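Uncharacterized protein (PDB 3L7Y) is probably a magnesium-dependent phosphatase of the haloacid dehalogenase-like hydrolase family, though its substrate is not established. Local coordinates at residues Q111-V116 / L237-F242; E132-A137 / S194-K199. One frame throughout, in Å; residues are numbered along the deposited sequence.

Interaction 1: Q111-V116 / L237-F242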
# COMPACT_ATOMS: atom_id res chain seq x y z
N GLN A 111 -14.62 10.55 1.15
CA GLN A 111 -15.65 9.82 0.41
C GLN A 111 -15.06 8.69 -0.44
O GLN A 111 -13.96 8.81 -0.99
CB GLN A 111 -16.42 10.77 -0.52
CG GLN A 111 -17.07 11.96 0.16
CD GLN A 111 -18.25 11.55 1.00
OE1 GLN A 111 -18.90 10.55 0.71
NE2 GLN A 111 -18.53 12.31 2.05
N SER A 112 -15.83 7.61 -0.57
CA SER A 112 -15.36 6.46 -1.34
C SER A 112 -15.39 6.70 -2.85
O SER A 112 -16.44 6.94 -3.43
CB SER A 112 -16.21 5.23 -1.00
OG SER A 112 -15.81 4.14 -1.81
N LEU A 113 -14.23 6.64 -3.50
CA LEU A 113 -14.19 6.82 -4.94
C LEU A 113 -14.23 5.48 -5.64
O LEU A 113 -15.00 5.27 -6.58
CB LEU A 113 -12.92 7.54 -5.37
CG LEU A 113 -12.80 9.03 -5.14
CD1 LEU A 113 -11.63 9.53 -6.00
CD2 LEU A 113 -14.09 9.74 -5.49
N ILE A 114 -13.36 4.57 -5.22
CA ILE A 114 -13.40 3.24 -5.78
C ILE A 114 -13.21 2.18 -4.70
O ILE A 114 -12.43 2.35 -3.75
CB ILE A 114 -12.38 3.06 -6.94
CG1 ILE A 114 -11.08 2.47 -6.42
CG2 ILE A 114 -12.15 4.35 -7.73
CD1 ILE A 114 -10.95 1.03 -6.76
N GLU A 115 -13.96 1.09 -4.83
CA GLU A 115 -13.78 -0.06 -3.97
C GLU A 115 -14.00 -1.34 -4.75
O GLU A 115 -15.11 -1.68 -5.13
CB GLU A 115 -14.67 -0.00 -2.72
CG GLU A 115 -16.08 0.50 -2.91
CD GLU A 115 -16.93 0.27 -1.67
OE1 GLU A 115 -16.46 0.58 -0.55
OE2 GLU A 115 -18.07 -0.22 -1.81
N VAL A 116 -12.90 -2.04 -5.00
CA VAL A 116 -12.95 -3.28 -5.76
C VAL A 116 -12.68 -4.44 -4.83
O VAL A 116 -11.65 -4.51 -4.15
CB VAL A 116 -11.96 -3.26 -6.95
CG1 VAL A 116 -12.01 -4.57 -7.71
CG2 VAL A 116 -12.28 -2.11 -7.88
N LEU A 237 -5.03 10.59 -11.78
CA LEU A 237 -4.58 11.48 -12.84
C LEU A 237 -5.66 11.63 -13.92
O LEU A 237 -5.99 12.75 -14.33
CB LEU A 237 -3.28 10.95 -13.47
CG LEU A 237 -2.03 10.95 -12.57
CD1 LEU A 237 -0.84 10.29 -13.26
CD2 LEU A 237 -1.67 12.37 -12.13
N LYS A 238 -6.20 10.51 -14.38
CA LYS A 238 -7.23 10.52 -15.43
C LYS A 238 -8.46 11.29 -14.97
O LYS A 238 -9.10 11.99 -15.74
CB LYS A 238 -7.61 9.09 -15.82
CG LYS A 238 -8.78 8.99 -16.80
CD LYS A 238 -9.10 7.53 -17.13
CE LYS A 238 -10.32 7.40 -18.03
NZ LYS A 238 -10.13 8.01 -19.38
N ARG A 239 -8.78 11.16 -13.69
CA ARG A 239 -9.95 11.82 -13.14
C ARG A 239 -9.73 13.32 -12.93
O ARG A 239 -10.64 14.12 -13.10
CB ARG A 239 -10.36 11.13 -11.85
CG ARG A 239 -11.32 11.91 -10.98
CD ARG A 239 -11.52 11.19 -9.65
NE ARG A 239 -11.75 9.76 -9.83
CZ ARG A 239 -12.95 9.19 -9.84
NH1 ARG A 239 -14.04 9.93 -9.67
NH2 ARG A 239 -13.06 7.88 -10.01
N TRP A 240 -8.51 13.70 -12.56
CA TRP A 240 -8.20 15.12 -12.36
C TRP A 240 -7.67 15.77 -13.64
O TRP A 240 -7.24 16.92 -13.64
CB TRP A 240 -7.19 15.31 -11.22
CG TRP A 240 -7.68 14.81 -9.91
CD1 TRP A 240 -8.96 14.88 -9.43
CD2 TRP A 240 -6.90 14.19 -8.88
NE1 TRP A 240 -9.02 14.34 -8.17
CE2 TRP A 240 -7.78 13.91 -7.81
CE3 TRP A 240 -5.55 13.86 -8.75
CZ2 TRP A 240 -7.34 13.30 -6.64
CZ3 TRP A 240 -5.12 13.26 -7.59
CH2 TRP A 240 -6.02 12.98 -6.54
N ASN A 241 -7.70 15.01 -14.73
CA ASN A 241 -7.22 15.49 -16.01
C ASN A 241 -5.78 16.00 -15.97
O ASN A 241 -5.50 17.10 -16.44
CB ASN A 241 -8.13 16.58 -16.55
CG ASN A 241 -8.25 16.52 -18.04
OD1 ASN A 241 -8.61 15.49 -18.60
ND2 ASN A 241 -7.94 17.63 -18.71
N PHE A 242 -4.89 15.20 -15.38
CA PHE A 242 -3.46 15.47 -15.44
C PHE A 242 -2.76 14.32 -16.12
O PHE A 242 -3.38 13.28 -16.44
CB PHE A 242 -2.85 15.65 -14.05
CG PHE A 242 -3.49 16.73 -13.23
CD1 PHE A 242 -3.68 17.99 -13.75
CD2 PHE A 242 -3.87 16.48 -11.92
CE1 PHE A 242 -4.27 18.99 -12.98
CE2 PHE A 242 -4.46 17.47 -11.14
CZ PHE A 242 -4.67 18.73 -11.68
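L113, on the edge strand 111-115, meets R239, from the last turn of helix 229-239, with the end of its side chain. Its CD1 lies over one face of the guanidinium, 3.8 Å from R239 NE and displaced toward the rim of the flat group, while the same methyl also touches R239 CD at 4.0 Å. This is the tighter part of a small contact, which buries 122 Å² in all. Two torsions bring the arginine there: CG lies anti to the backbone N (chi1 164°), which sends the chain out toward the strand, and a bend at chi3 (-46°) brings the guanidinium beside the strand, where it lies with a face toward L113 CD1. The other side of the meeting is looser. L113 CD2 comes no closer than 4.2 Å to R239 NH1, and I114 CG2 stands obliquely to the guanidinium, 4.3 Å from R239 NH2; R239 itself is largely exposed to solvent. L113 and I114 lie opposite I106 of strand 105-108 in a classic beta bulge, consistent with both starting out toward the helix, although the I114 side chain then turns away. Beyond the arginine the chain leaves helical geometry at W240, whose ring forms a cation-pi contact with R73. Because no hydrogen bond or salt bridge joins the two segments, the contact illustrates how dispersion between methyl groups and the flat and aliphatic parts of an arginine can cover part of one guanidinium face while placing little demand on exact direction.

Interaction 2: E132-A137 / S194-K199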
# COMPACT_ATOMS: atom_id res chain seq x y z
N GLU A 132 -2.61 -25.89 1.24
CA GLU A 132 -2.12 -27.19 0.78
C GLU A 132 -0.66 -27.17 0.36
O GLU A 132 0.09 -28.09 0.69
CB GLU A 132 -2.96 -27.70 -0.40
CG GLU A 132 -4.39 -27.97 -0.05
CD GLU A 132 -4.53 -29.10 0.96
OE1 GLU A 132 -4.66 -28.81 2.17
OE2 GLU A 132 -4.49 -30.27 0.52
N LYS A 133 -0.26 -26.13 -0.37
CA LYS A 133 1.09 -26.10 -0.98
C LYS A 133 2.15 -25.35 -0.16
O LYS A 133 3.31 -25.73 -0.15
CB LYS A 133 1.04 -25.53 -2.40
N TYR A 134 1.74 -24.28 0.51
CA TYR A 134 2.66 -23.56 1.38
C TYR A 134 2.09 -23.41 2.79
O TYR A 134 1.64 -22.34 3.19
CB TYR A 134 3.04 -22.19 0.78
CG TYR A 134 3.72 -22.35 -0.56
CD1 TYR A 134 2.98 -22.37 -1.73
CD2 TYR A 134 5.09 -22.54 -0.65
CE1 TYR A 134 3.58 -22.55 -2.96
CE2 TYR A 134 5.70 -22.72 -1.88
CZ TYR A 134 4.94 -22.72 -3.03
OH TYR A 134 5.52 -22.90 -4.26
N PRO A 135 2.12 -24.52 3.55
CA PRO A 135 1.54 -24.51 4.89
C PRO A 135 2.28 -23.53 5.81
O PRO A 135 1.74 -23.17 6.86
CB PRO A 135 1.75 -25.95 5.38
CG PRO A 135 2.07 -26.76 4.16
CD PRO A 135 2.72 -25.82 3.20
N GLN A 136 3.49 -23.11 5.43
CA GLN A 136 4.25 -22.22 6.30
C GLN A 136 3.77 -20.77 6.21
O GLN A 136 4.10 -19.96 7.08
CB GLN A 136 5.77 -22.30 6.06
CG GLN A 136 6.26 -21.72 4.72
CD GLN A 136 6.12 -22.70 3.55
OE1 GLN A 136 5.13 -23.43 3.46
NE2 GLN A 136 7.10 -22.72 2.66
N ALA A 137 2.99 -20.44 5.19
CA ALA A 137 2.55 -19.04 5.07
C ALA A 137 1.37 -18.77 5.99
O ALA A 137 0.39 -19.51 6.00
CB ALA A 137 2.19 -18.69 3.64
N SER A 194 9.82 -15.79 -0.66
CA SER A 194 8.85 -14.83 -1.15
C SER A 194 8.66 -14.91 -2.66
O SER A 194 7.53 -15.01 -3.13
CB SER A 194 9.27 -13.42 -0.78
OG SER A 194 8.37 -12.46 -1.32
N ALA A 195 9.77 -14.82 -3.40
CA ALA A 195 9.73 -14.90 -4.86
C ALA A 195 9.07 -16.20 -5.32
O ALA A 195 8.21 -16.19 -6.19
CB ALA A 195 11.13 -14.78 -5.45
N GLN A 196 9.48 -17.31 -4.72
CA GLN A 196 8.96 -18.62 -5.09
C GLN A 196 7.45 -18.70 -4.93
O GLN A 196 6.76 -19.30 -5.76
CB GLN A 196 9.60 -19.72 -4.24
CG GLN A 196 8.96 -21.07 -4.53
CD GLN A 196 9.43 -22.19 -3.60
OE1 GLN A 196 8.89 -23.31 -3.65
NE2 GLN A 196 10.42 -21.90 -2.77
N ILE A 197 6.94 -18.14 -3.84
CA ILE A 197 5.52 -18.27 -3.53
C ILE A 197 4.71 -17.35 -4.42
O ILE A 197 3.58 -17.67 -4.81
CB ILE A 197 5.25 -17.92 -2.06
CG1 ILE A 197 5.88 -18.97 -1.14
CG2 ILE A 197 3.75 -17.76 -1.79
CD1 ILE A 197 5.94 -18.53 0.30
N MET A 198 5.28 -16.18 -4.71
CA MET A 198 4.66 -15.27 -5.65
C MET A 198 4.56 -15.89 -7.04
O MET A 198 3.53 -15.74 -7.71
CB MET A 198 5.38 -13.93 -5.68
CG MET A 198 5.00 -13.05 -4.50
SD MET A 198 5.45 -11.32 -4.68
CE MET A 198 7.19 -11.41 -4.22
N LYS A 199 5.60 -16.58 -7.48
CA LYS A 199 5.55 -17.25 -8.78
C LYS A 199 4.51 -18.38 -8.78
O LYS A 199 3.79 -18.56 -9.76
CB LYS A 199 6.91 -17.81 -9.19
CG LYS A 199 6.82 -18.67 -10.45
CD LYS A 199 8.16 -18.80 -11.16
CE LYS A 199 7.97 -18.99 -12.67
NZ LYS A 199 7.21 -20.23 -13.01
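The ring of Y134 reaches helix 194-202 just where helix 120-133 has ended, and I197 and Q196 receive it in different ways. The tyrosine CG lies anti to its carbonyl carbon, beside the backbone N (chi1 -60°), and from there the ring extends to the helix. I197 CG1 is the branch that meets it, sitting over one ring face in a CH-pi contact, 4.0 Å from the ring centroid and 22° off the normal. It is shifted toward the rim, and its closest ring atom is Y134 CD2 at 3.7 Å; the two side chains run past each other in opposite directions. Q196 works at the ring edge instead. With CG anti to the backbone N and the chain extended beyond it, the amide is carried out to the phenol, where Y134 OH gives a weak hydrogen bond of 3.4 Å to Q196 OE1. That oxygen lies near the ring plane, but the amide is turned almost perpendicular to the ring, 82° between planes. Q136 NE2 also lies in plane at the ring edge and is hydrogen-bonded to E193, just ahead of the helix. A type I turn from Y134 to A137 then leads into strand 138-143, while I197 also packs on I220 and V189. Both elements are parts of the alpha/beta cap, with its six-stranded sheet, consistent with the Cof-type haloacid dehalogenase-like hydrolases.

How the interactions relate
From the N terminus, the chain builds the first strands of the eight-stranded sheet and arrives at its edge strand 111-115, the first half of interaction 1. It then passes into helix 120-133 and the six-stranded sheet of the cap. Interaction 2 closes the shorter loop, with 56 residues between its segments, joining the end of that helix to helix 194-202. Only after the chain has returned to the core does helix 229-239 close interaction 1 across 120 residues, so interaction 2 is nested inside it. Their centres lie about 33 Å apart on opposite sides of the chain's centre: one contact ties core elements flanking the cap insertion, the other ties cap elements together.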